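Local structure of endoglucanase (Clostridium thermocellum, 2E4T) at residues A[26-31]-A[376-381]; A[196-199]-A[205-208]; A[233-238]-A[330-335]. The protein hydrolyses internal beta-1,4-glucosidic bonds in cellulose and xyloglucan, this chain being the glycoside hydrolase family 44 module of a larger multidomain enzyme. All blocks are in the same frame, centred on the assembly; numbering follows the deposited sequence. Where two conformers were deposited one is given.

Overall arrangement
A single TIM barrel here draws on three kinds of contact. Contact 1 lies deepest, its centre about 7 Å from the centre of the chain, and joins a corner of the first barrel strand to the helix that precedes the last barrel strand by apolar packing and one bridging water. The centres of contacts 2 and 3 lie about 23 and 18 Å from the chain's centre. Contact 2 is local and polar, a single hydrogen bond from a loop to the helix that follows it, partly buried. Contact 3 is buried, aromatic and aliphatic, joining the segments that follow two neighbouring barrel strands. No helix or strand is shared, and the contact centres lie 21 to 30 Å apart.

Contact 1 of 3, residues A[26-31]-A[376-381]; sequences YIYGSN and DVLGIF
Ile27 and Tyr28 meet Leu378 and Phe381 at the closure of the TIM barrel, an instructive case of packing at a corner of the chain. The corner falls within the first barrel strand, 26-30, and helix 368-384 is the helix of the beta-alpha-beta crossover that leads from strand 354-360 to strand 388-391, the neighbour of strand 26-30.

The tight part centres on Ile27 and Leu378. CD2 of the leucine comes to 3.5 Å from Ile27 O, at the corner where the chain turns, and touches Tyr28 CD1 at 4.0 Å. CD1 of the same leucine lies equally near that ring atom, so the fork of the side chain meets one border of the tyrosine obliquely. Ile27 braces the ring from within its own segment: CG1 sits 3.5 Å above the ring plane, over its centre. With chi1 at 60°, CG1 lies between the backbone N and the carbonyl carbon, and Ile27 CD1 is carried on toward the helix, where it comes to 3.6 Å from Leu378 O and reaches Phe381 CB at 4.1 Å. Ile27 O also faces the edge of the Phe381 ring. Farther out, Tyr360 meets Phe381 edge-to-face, while Tyr407 and Ile404 of helix 398-408 pack on Leu378, whose side chain is about 9 Å from that of the zinc ligand Glu401.

No direct hydrogen bond joins the two segments, and the looser side, beyond the phenol end of Tyr28, is bridged by one ordered water, 3.0 Å from Tyr28 OH. Its other attachment is to the helix backbone, where it donates a hydrogen bond to Leu378 O at 2.9 Å.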
loop_
_atom_site.group_PDB
_atom_site.type_symbol
_atom_site.label_atom_id
_atom_site.label_comp_id
_atom_site.label_asym_id
_atom_site.label_seq_id
_atom_site.Cartn_x
_atom_site.Cartn_y
_atom_site.Cartn_z
ATOM N N TYR A 26 7.230 -5.573 4.208
ATOM C CA TYR A 26 6.993 -4.336 3.467
ATOM C C TYR A 26 5.555 -3.843 3.566
ATOM O O TYR A 26 5.175 -2.894 2.869
ATOM C CB TYR A 26 7.366 -4.524 1.977
ATOM C CG TYR A 26 8.703 -5.199 1.811
ATOM C CD1 TYR A 26 9.874 -4.674 2.434
ATOM C CD2 TYR A 26 8.815 -6.359 1.035
ATOM C CE1 TYR A 26 11.096 -5.324 2.281
ATOM C CE2 TYR A 26 10.034 -6.997 0.883
ATOM C CZ TYR A 26 11.177 -6.485 1.487
ATOM O OH TYR A 26 12.383 -7.127 1.335
ATOM N N ILE A 27 4.737 -4.436 4.482
ATOM C CA ILE A 27 3.370 -4.014 4.629
ATOM C C ILE A 27 3.211 -2.723 5.411
ATOM O O ILE A 27 2.114 -2.138 5.423
ATOM C CB ILE A 27 2.490 -5.121 5.241
ATOM C CG1 ILE A 27 2.991 -5.534 6.616
ATOM C CG2 ILE A 27 2.387 -6.304 4.257
ATOM C CD1 ILE A 27 2.012 -6.430 7.345
ATOM N N TYR A 28 4.275 -2.259 6.077
ATOM C CA TYR A 28 4.205 -1.114 6.984
ATOM C C TYR A 28 4.752 0.147 6.332
ATOM O O TYR A 28 5.528 0.916 6.931
ATOM C CB TYR A 28 4.983 -1.424 8.286
ATOM C CG TYR A 28 4.632 -2.768 8.886
ATOM C CD1 TYR A 28 3.403 -3.007 9.511
ATOM C CD2 TYR A 28 5.552 -3.814 8.878
ATOM C CE1 TYR A 28 3.099 -4.226 10.078
ATOM C CE2 TYR A 28 5.255 -5.050 9.450
ATOM C CZ TYR A 28 4.035 -5.258 10.068
ATOM O OH TYR A 28 3.689 -6.470 10.647
ATOM N N GLY A 29 4.343 0.388 5.062
ATOM C CA GLY A 29 4.923 1.488 4.308
ATOM C C GLY A 29 4.026 2.734 4.244
ATOM O O GLY A 29 2.870 2.758 4.699
ATOM N N SER A 30 4.599 3.774 3.585
ATOM C CA SER A 30 3.847 5.002 3.356
ATOM C C SER A 30 4.229 5.595 1.973
ATOM O O SER A 30 5.280 5.302 1.408
ATOM C CB SER A 30 4.088 6.059 4.463
ATOM O OG SER A 30 5.399 6.605 4.407
ATOM N N ASN A 31 3.334 6.470 1.504
ATOM C CA ASN A 31 3.585 7.320 0.338
ATOM C C ASN A 31 4.207 8.661 0.719
ATOM O O ASN A 31 5.048 9.183 -0.025
ATOM C CB ASN A 31 2.306 7.600 -0.431
ATOM C CG ASN A 31 1.783 6.404 -1.187
ATOM O OD1 ASN A 31 2.133 6.202 -2.367
ATOM N ND2 ASN A 31 0.876 5.620 -0.585
ATOM N N ASP A 376 -5.500 -2.557 13.009
ATOM C CA ASP A 376 -6.254 -3.743 12.599
ATOM C C ASP A 376 -5.872 -4.096 11.148
ATOM O O ASP A 376 -5.582 -5.279 10.821
ATOM C CB ASP A 376 -7.749 -3.435 12.723
ATOM C CG ASP A 376 -8.622 -4.659 12.872
ATOM O OD1 ASP A 376 -8.141 -5.685 13.410
ATOM O OD2 ASP A 376 -9.797 -4.588 12.382
ATOM N N VAL A 377 -5.903 -3.092 10.249
ATOM C CA VAL A 377 -5.549 -3.286 8.849
ATOM C C VAL A 377 -4.157 -3.888 8.721
ATOM O O VAL A 377 -3.933 -4.813 7.903
ATOM C CB VAL A 377 -5.691 -1.930 8.106
ATOM C CG1 VAL A 377 -5.064 -1.965 6.721
ATOM C CG2 VAL A 377 -7.157 -1.560 8.038
ATOM N N LEU A 378 -3.176 -3.344 9.462
ATOM C CA LEU A 378 -1.818 -3.897 9.352
ATOM C C LEU A 378 -1.765 -5.369 9.834
ATOM O O LEU A 378 -1.014 -6.189 9.271
ATOM C CB LEU A 378 -0.841 -3.045 10.126
ATOM C CG LEU A 378 -0.665 -1.650 9.565
ATOM C CD1 LEU A 378 0.208 -0.828 10.553
ATOM C CD2 LEU A 378 -0.069 -1.651 8.166
ATOM N N GLY A 379 -2.541 -5.681 10.888
ATOM C CA GLY A 379 -2.616 -7.071 11.346
ATOM C C GLY A 379 -3.184 -7.979 10.238
ATOM O O GLY A 379 -2.664 -9.095 9.999
ATOM N N ILE A 380 -4.250 -7.509 9.584
ATOM C CA ILE A 380 -4.879 -8.245 8.500
ATOM C C ILE A 380 -3.913 -8.417 7.324
ATOM O O ILE A 380 -3.804 -9.523 6.753
ATOM C CB ILE A 380 -6.178 -7.484 8.080
ATOM C CG1 ILE A 380 -7.206 -7.568 9.203
ATOM C CG2 ILE A 380 -6.715 -8.008 6.760
ATOM C CD1 ILE A 380 -8.220 -6.435 9.156
ATOM N N PHE A 381 -3.267 -7.344 6.909
ATOM C CA PHE A 381 -2.316 -7.448 5.803
ATOM C C PHE A 381 -1.286 -8.526 6.100
ATOM O O PHE A 381 -0.902 -9.324 5.220
ATOM C CB PHE A 381 -1.619 -6.123 5.547
ATOM C CG PHE A 381 -2.475 -5.024 4.922
ATOM C CD1 PHE A 381 -3.720 -5.265 4.363
ATOM C CD2 PHE A 381 -1.972 -3.745 4.856
ATOM C CE1 PHE A 381 -4.473 -4.230 3.761
ATOM C CE2 PHE A 381 -2.722 -2.707 4.255
ATOM C CZ PHE A 381 -3.925 -2.967 3.699
HETATM O O HOH W 1 1.026 -7.786 10.584
#

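Contact 2 of 3, residues A[196-199]-A[205-208]; sequences RIHP and KELI
His198 and Glu206 carry the closest backbone approach of their segments, yet their CA atoms remain 11.6 Å apart, so the side chains alone span the gap. Segment 196-199 is irregular loop, whereas 205-208 lies at the start of helix 204-221, the crossover helix between barrel strands 180-183 and 226-232 of the TIM barrel. The motif that ties them is a His-carboxylate hydrogen bond, a local tie between a loop and the helix it leads into, away from both metal sites.

The two side chains approach from opposite directions. Glu206 is fully stretched: its CG stands opposite the backbone N (chi1 175°) and the chain stays extended beyond, projecting the carboxylate away from the helix. His198 has its CG similarly trans to its own N, which turns the ring toward the glutamate. NE2 donates to OE2 at 2.7 Å, and the bond is nearly straight, with an angle of 167° at the hydrogen. OE2 lies close to the ring plane and is approached on its syn side, only slightly out of the carboxylate plane, although ring and carboxylate are themselves turned 61° apart. Glu206 was deposited in two conformers, and this geometry describes one of them.

Second-shell partners surround the pair. Trp190 packs its ring against that of His198, and ND1 makes a weak hydrogen bond to Asp200 O. Lys210, one turn along the helix, would probably polarise the carboxylate and stabilise its anionic form, for Glu206 OE2 takes both the hydrogen bond from His198 NE2 and a salt bridge from Lys210 NZ.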
loop_
_atom_site.group_PDB
_atom_site.type_symbol
_atom_site.label_atom_id
_atom_site.label_comp_id
_atom_site.label_asym_id
_atom_site.label_seq_id
_atom_site.Cartn_x
_atom_site.Cartn_y
_atom_site.Cartn_z
ATOM N N ARG A 196 -5.083 15.868 -20.551
ATOM C CA ARG A 196 -4.175 16.526 -21.497
ATOM C C ARG A 196 -3.040 15.599 -21.928
ATOM O O ARG A 196 -2.338 15.925 -22.913
ATOM C CB ARG A 196 -3.590 17.829 -20.926
ATOM C CG ARG A 196 -4.471 18.823 -20.273
ATOM C CD ARG A 196 -5.280 19.796 -21.149
ATOM N NE ARG A 196 -6.410 20.422 -20.666
ATOM C CZ ARG A 196 -7.639 19.996 -20.750
ATOM N NH1 ARG A 196 -8.119 18.827 -21.206
ATOM N NH2 ARG A 196 -8.453 20.834 -20.177
ATOM N N ILE A 197 -2.851 14.484 -21.207
ATOM C CA ILE A 197 -1.921 13.422 -21.624
ATOM C C ILE A 197 -2.641 12.315 -22.362
ATOM O O ILE A 197 -2.162 11.825 -23.402
ATOM C CB ILE A 197 -1.200 12.841 -20.363
ATOM C CG1 ILE A 197 -0.348 13.897 -19.698
ATOM C CG2 ILE A 197 -0.360 11.592 -20.795
ATOM C CD1 ILE A 197 0.355 13.446 -18.427
ATOM N N HIS A 198 -3.808 11.895 -21.834
ATOM C CA HIS A 198 -4.470 10.674 -22.282
ATOM C C HIS A 198 -5.968 10.919 -22.287
ATOM O O HIS A 198 -6.708 10.432 -21.414
ATOM C CB HIS A 198 -4.109 9.531 -21.333
ATOM C CG HIS A 198 -4.483 8.177 -21.827
ATOM N ND1 HIS A 198 -5.777 7.723 -21.972
ATOM C CD2 HIS A 198 -3.683 7.157 -22.198
ATOM C CE1 HIS A 198 -5.761 6.474 -22.447
ATOM N NE2 HIS A 198 -4.485 6.117 -22.574
ATOM N N PRO A 199 -6.472 11.681 -23.266
ATOM C CA PRO A 199 -7.871 12.067 -23.270
ATOM C C PRO A 199 -8.858 10.918 -23.398
ATOM O O PRO A 199 -10.019 11.056 -22.963
ATOM C CB PRO A 199 -7.990 13.021 -24.480
ATOM C CG PRO A 199 -6.812 12.622 -25.395
ATOM C CD PRO A 199 -5.719 12.335 -24.380
ATOM N N LYS A 205 -7.153 -3.515 -23.791
ATOM C CA LYS A 205 -6.069 -3.922 -24.695
ATOM C C LYS A 205 -4.865 -2.974 -24.574
ATOM O O LYS A 205 -3.715 -3.454 -24.544
ATOM C CB LYS A 205 -6.546 -3.965 -26.143
ATOM C CG LYS A 205 -7.438 -5.165 -26.431
ATOM C CD LYS A 205 -7.825 -5.246 -27.914
ATOM C CE LYS A 205 -8.528 -4.028 -28.501
ATOM N NZ LYS A 205 -9.815 -3.714 -27.817
ATOM N N GLU A 206 -5.082 -1.661 -24.525
ATOM C CA GLU A 206 -3.951 -0.753 -24.418
ATOM C C GLU A 206 -3.222 -0.999 -23.089
ATOM O O GLU A 206 -1.986 -0.980 -23.038
ATOM C CB GLU A 206 -4.425 0.718 -24.495
ATOM C CG GLU A 206 -3.295 1.716 -24.259
ATOM C CD GLU A 206 -3.616 3.193 -24.290
ATOM O OE1 GLU A 206 -4.250 3.674 -25.246
ATOM O OE2 GLU A 206 -3.297 3.843 -23.281
ATOM N N LEU A 207 -3.994 -1.152 -21.995
ATOM C CA LEU A 207 -3.323 -1.306 -20.701
ATOM C C LEU A 207 -2.440 -2.554 -20.696
ATOM O O LEU A 207 -1.296 -2.505 -20.191
ATOM C CB LEU A 207 -4.362 -1.316 -19.568
ATOM C CG LEU A 207 -3.751 -1.347 -18.183
ATOM C CD1 LEU A 207 -2.759 -0.216 -17.940
ATOM C CD2 LEU A 207 -4.883 -1.273 -17.161
ATOM N N ILE A 208 -2.943 -3.678 -21.230
ATOM C CA ILE A 208 -2.063 -4.875 -21.275
ATOM C C ILE A 208 -0.862 -4.646 -22.146
ATOM O O ILE A 208 0.269 -5.003 -21.766
ATOM C CB ILE A 208 -2.867 -6.132 -21.759
ATOM C CG1 ILE A 208 -3.968 -6.499 -20.808
ATOM C CG2 ILE A 208 -1.938 -7.286 -22.023
ATOM C CD1 ILE A 208 -3.594 -6.728 -19.455
#

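Contact 3 of 3, residues A[233-238]-A[330-335]; sequences YGFAAY and QWKKDF
The outer end of the Phe235 ring meets Lys332 and Phe335, a compact example of an aromatic ring packed against the turn where a helix ends and a short 3-10 segment begins. Its CZ lies 3.6 Å from Phe335 CB, which sits in the plane of the Phe235 ring, at its edge. The two rings form an offset edge-to-face pair, the edge of Phe235 turned toward the face of Phe335, with centroids 5.6 Å apart and planes at 68°. On the lysine side, Phe235 CE2 touches Lys332 CG at 3.6 Å, while CD of that chain is 3.8 Å from the same ring atom.

Phe235 opens helix 235-240, which follows barrel strand 226-232 of the TIM barrel, and Gly234 is its N-cap residue. With CG trans to the backbone N (chi1 -170°), the ring reaches across to 330-335, in the connection after the next strand, 279-284. There Lys332 leaves helix 327-331, and Phe335 N bonds back to Lys332 O at 2.9 Å in a short 3-10 turn that brings both side chains to one ring. The ring of Trp256 also meets that of Phe335.

Lys332 bends at its second torsion: its methylenes pack on Phe235 while NZ reaches Glu239, farther along the same helix, in a salt bridge. Between the two segments, then, ring and methylene packing sets the fit, and the ion pair beside it fixes the lysine end.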
loop_
_atom_site.group_PDB
_atom_site.type_symbol
_atom_site.label_atom_id
_atom_site.label_comp_id
_atom_site.label_asym_id
_atom_site.label_seq_id
_atom_site.Cartn_x
_atom_site.Cartn_y
_atom_site.Cartn_z
ATOM N N TYR A 233 -7.600 2.388 -9.108
ATOM C CA TYR A 233 -7.975 3.374 -8.120
ATOM C C TYR A 233 -8.965 2.839 -7.062
ATOM O O TYR A 233 -9.038 3.377 -5.935
ATOM C CB TYR A 233 -8.589 4.639 -8.771
ATOM C CG TYR A 233 -10.058 4.541 -9.102
ATOM C CD1 TYR A 233 -11.011 4.949 -8.176
ATOM C CD2 TYR A 233 -10.478 4.071 -10.323
ATOM C CE1 TYR A 233 -12.388 4.879 -8.451
ATOM C CE2 TYR A 233 -11.841 3.983 -10.613
ATOM C CZ TYR A 233 -12.770 4.398 -9.682
ATOM O OH TYR A 233 -14.138 4.352 -9.909
ATOM N N GLY A 234 -9.770 1.858 -7.439
ATOM C CA GLY A 234 -10.862 1.436 -6.565
ATOM C C GLY A 234 -11.711 0.413 -7.293
ATOM O O GLY A 234 -11.424 0.024 -8.437
ATOM N N PHE A 235 -12.767 -0.024 -6.595
ATOM C CA PHE A 235 -13.478 -1.222 -6.992
ATOM C C PHE A 235 -13.997 -1.174 -8.434
ATOM O O PHE A 235 -13.930 -2.205 -9.125
ATOM C CB PHE A 235 -14.631 -1.496 -6.005
ATOM C CG PHE A 235 -15.228 -2.834 -6.242
ATOM C CD1 PHE A 235 -14.721 -3.959 -5.589
ATOM C CD2 PHE A 235 -16.245 -3.018 -7.209
ATOM C CE1 PHE A 235 -15.210 -5.228 -5.857
ATOM C CE2 PHE A 235 -16.695 -4.306 -7.512
ATOM C CZ PHE A 235 -16.160 -5.376 -6.822
ATOM N N ALA A 236 -14.571 -0.061 -8.889
ATOM C CA ALA A 236 -15.102 -0.078 -10.259
ATOM C C ALA A 236 -14.008 -0.338 -11.304
ATOM O O ALA A 236 -14.286 -0.899 -12.368
ATOM C CB ALA A 236 -15.854 1.214 -10.582
ATOM N N ALA A 237 -12.774 0.082 -11.022
ATOM C CA ALA A 237 -11.667 -0.279 -11.893
ATOM C C ALA A 237 -11.297 -1.763 -11.776
ATOM O O ALA A 237 -10.966 -2.413 -12.775
ATOM C CB ALA A 237 -10.454 0.611 -11.647
ATOM N N TYR A 238 -11.336 -2.302 -10.535
ATOM C CA TYR A 238 -11.124 -3.751 -10.368
ATOM C C TYR A 238 -12.132 -4.528 -11.220
ATOM O O TYR A 238 -11.815 -5.587 -11.780
ATOM C CB TYR A 238 -11.355 -4.229 -8.924
ATOM C CG TYR A 238 -10.542 -3.640 -7.794
ATOM C CD1 TYR A 238 -9.742 -2.500 -7.881
ATOM C CD2 TYR A 238 -10.693 -4.238 -6.527
ATOM C CE1 TYR A 238 -9.174 -1.945 -6.752
ATOM C CE2 TYR A 238 -10.100 -3.700 -5.404
ATOM C CZ TYR A 238 -9.347 -2.548 -5.482
ATOM O OH TYR A 238 -8.832 -2.027 -4.335
ATOM N N GLN A 330 -23.536 -3.513 -0.665
ATOM C CA GLN A 330 -24.883 -3.813 -1.164
ATOM C C GLN A 330 -24.860 -4.611 -2.467
ATOM O O GLN A 330 -25.544 -5.655 -2.582
ATOM C CB GLN A 330 -25.665 -2.531 -1.327
ATOM C CG GLN A 330 -27.044 -2.808 -1.920
ATOM C CD GLN A 330 -27.967 -1.646 -1.847
ATOM O OE1 GLN A 330 -27.667 -0.653 -1.179
ATOM N NE2 GLN A 330 -29.113 -1.751 -2.501
ATOM N N TRP A 331 -24.092 -4.133 -3.466
ATOM C CA TRP A 331 -24.221 -4.629 -4.831
ATOM C C TRP A 331 -23.137 -5.602 -5.253
ATOM O O TRP A 331 -23.282 -6.231 -6.314
ATOM C CB TRP A 331 -24.271 -3.457 -5.827
ATOM C CG TRP A 331 -25.470 -2.581 -5.661
ATOM C CD1 TRP A 331 -25.529 -1.370 -5.016
ATOM C CD2 TRP A 331 -26.801 -2.866 -6.077
ATOM N NE1 TRP A 331 -26.809 -0.864 -5.071
ATOM C CE2 TRP A 331 -27.599 -1.757 -5.733
ATOM C CE3 TRP A 331 -27.399 -3.924 -6.804
ATOM C CZ2 TRP A 331 -28.957 -1.667 -6.056
ATOM C CZ3 TRP A 331 -28.772 -3.833 -7.122
ATOM C CH2 TRP A 331 -29.515 -2.708 -6.749
ATOM N N LYS A 332 -22.057 -5.703 -4.469
ATOM C CA LYS A 332 -20.886 -6.450 -4.913
ATOM C C LYS A 332 -20.476 -7.526 -3.909
ATOM O O LYS A 332 -19.298 -7.853 -3.757
ATOM C CB LYS A 332 -19.700 -5.513 -5.231
ATOM C CG LYS A 332 -20.077 -4.399 -6.203
ATOM C CD LYS A 332 -20.425 -4.909 -7.592
ATOM C CE LYS A 332 -20.972 -3.781 -8.466
ATOM N NZ LYS A 332 -21.243 -4.227 -9.829
ATOM N N LYS A 333 -21.489 -8.127 -3.234
ATOM C CA LYS A 333 -21.211 -9.189 -2.269
ATOM C C LYS A 333 -20.422 -10.341 -2.866
ATOM O O LYS A 333 -19.666 -11.017 -2.139
ATOM C CB LYS A 333 -22.515 -9.733 -1.672
ATOM C CG LYS A 333 -23.201 -8.720 -0.739
ATOM C CD LYS A 333 -24.534 -9.292 -0.267
ATOM C CE LYS A 333 -25.210 -8.384 0.786
ATOM N NZ LYS A 333 -25.596 -7.136 0.218
ATOM N N ASP A 334 -20.577 -10.611 -4.161
ATOM C CA ASP A 334 -19.852 -11.689 -4.796
ATOM C C ASP A 334 -18.345 -11.491 -4.805
ATOM O O ASP A 334 -17.609 -12.448 -5.059
ATOM C CB ASP A 334 -20.348 -11.889 -6.222
ATOM C CG ASP A 334 -19.776 -13.120 -6.890
ATOM O OD1 ASP A 334 -19.920 -14.220 -6.319
ATOM O OD2 ASP A 334 -19.259 -13.025 -8.036
ATOM N N PHE A 335 -17.886 -10.258 -4.516
ATOM C CA PHE A 335 -16.452 -9.938 -4.542
ATOM C C PHE A 335 -15.893 -9.655 -3.145
ATOM O O PHE A 335 -14.739 -9.226 -3.029
ATOM C CB PHE A 335 -16.197 -8.748 -5.470
ATOM C CG PHE A 335 -16.570 -9.038 -6.894
ATOM C CD1 PHE A 335 -15.657 -9.677 -7.743
ATOM C CD2 PHE A 335 -17.818 -8.664 -7.402
ATOM C CE1 PHE A 335 -16.004 -9.947 -9.032
ATOM C CE2 PHE A 335 -18.150 -8.917 -8.739
ATOM C CZ PHE A 335 -17.244 -9.552 -9.544
#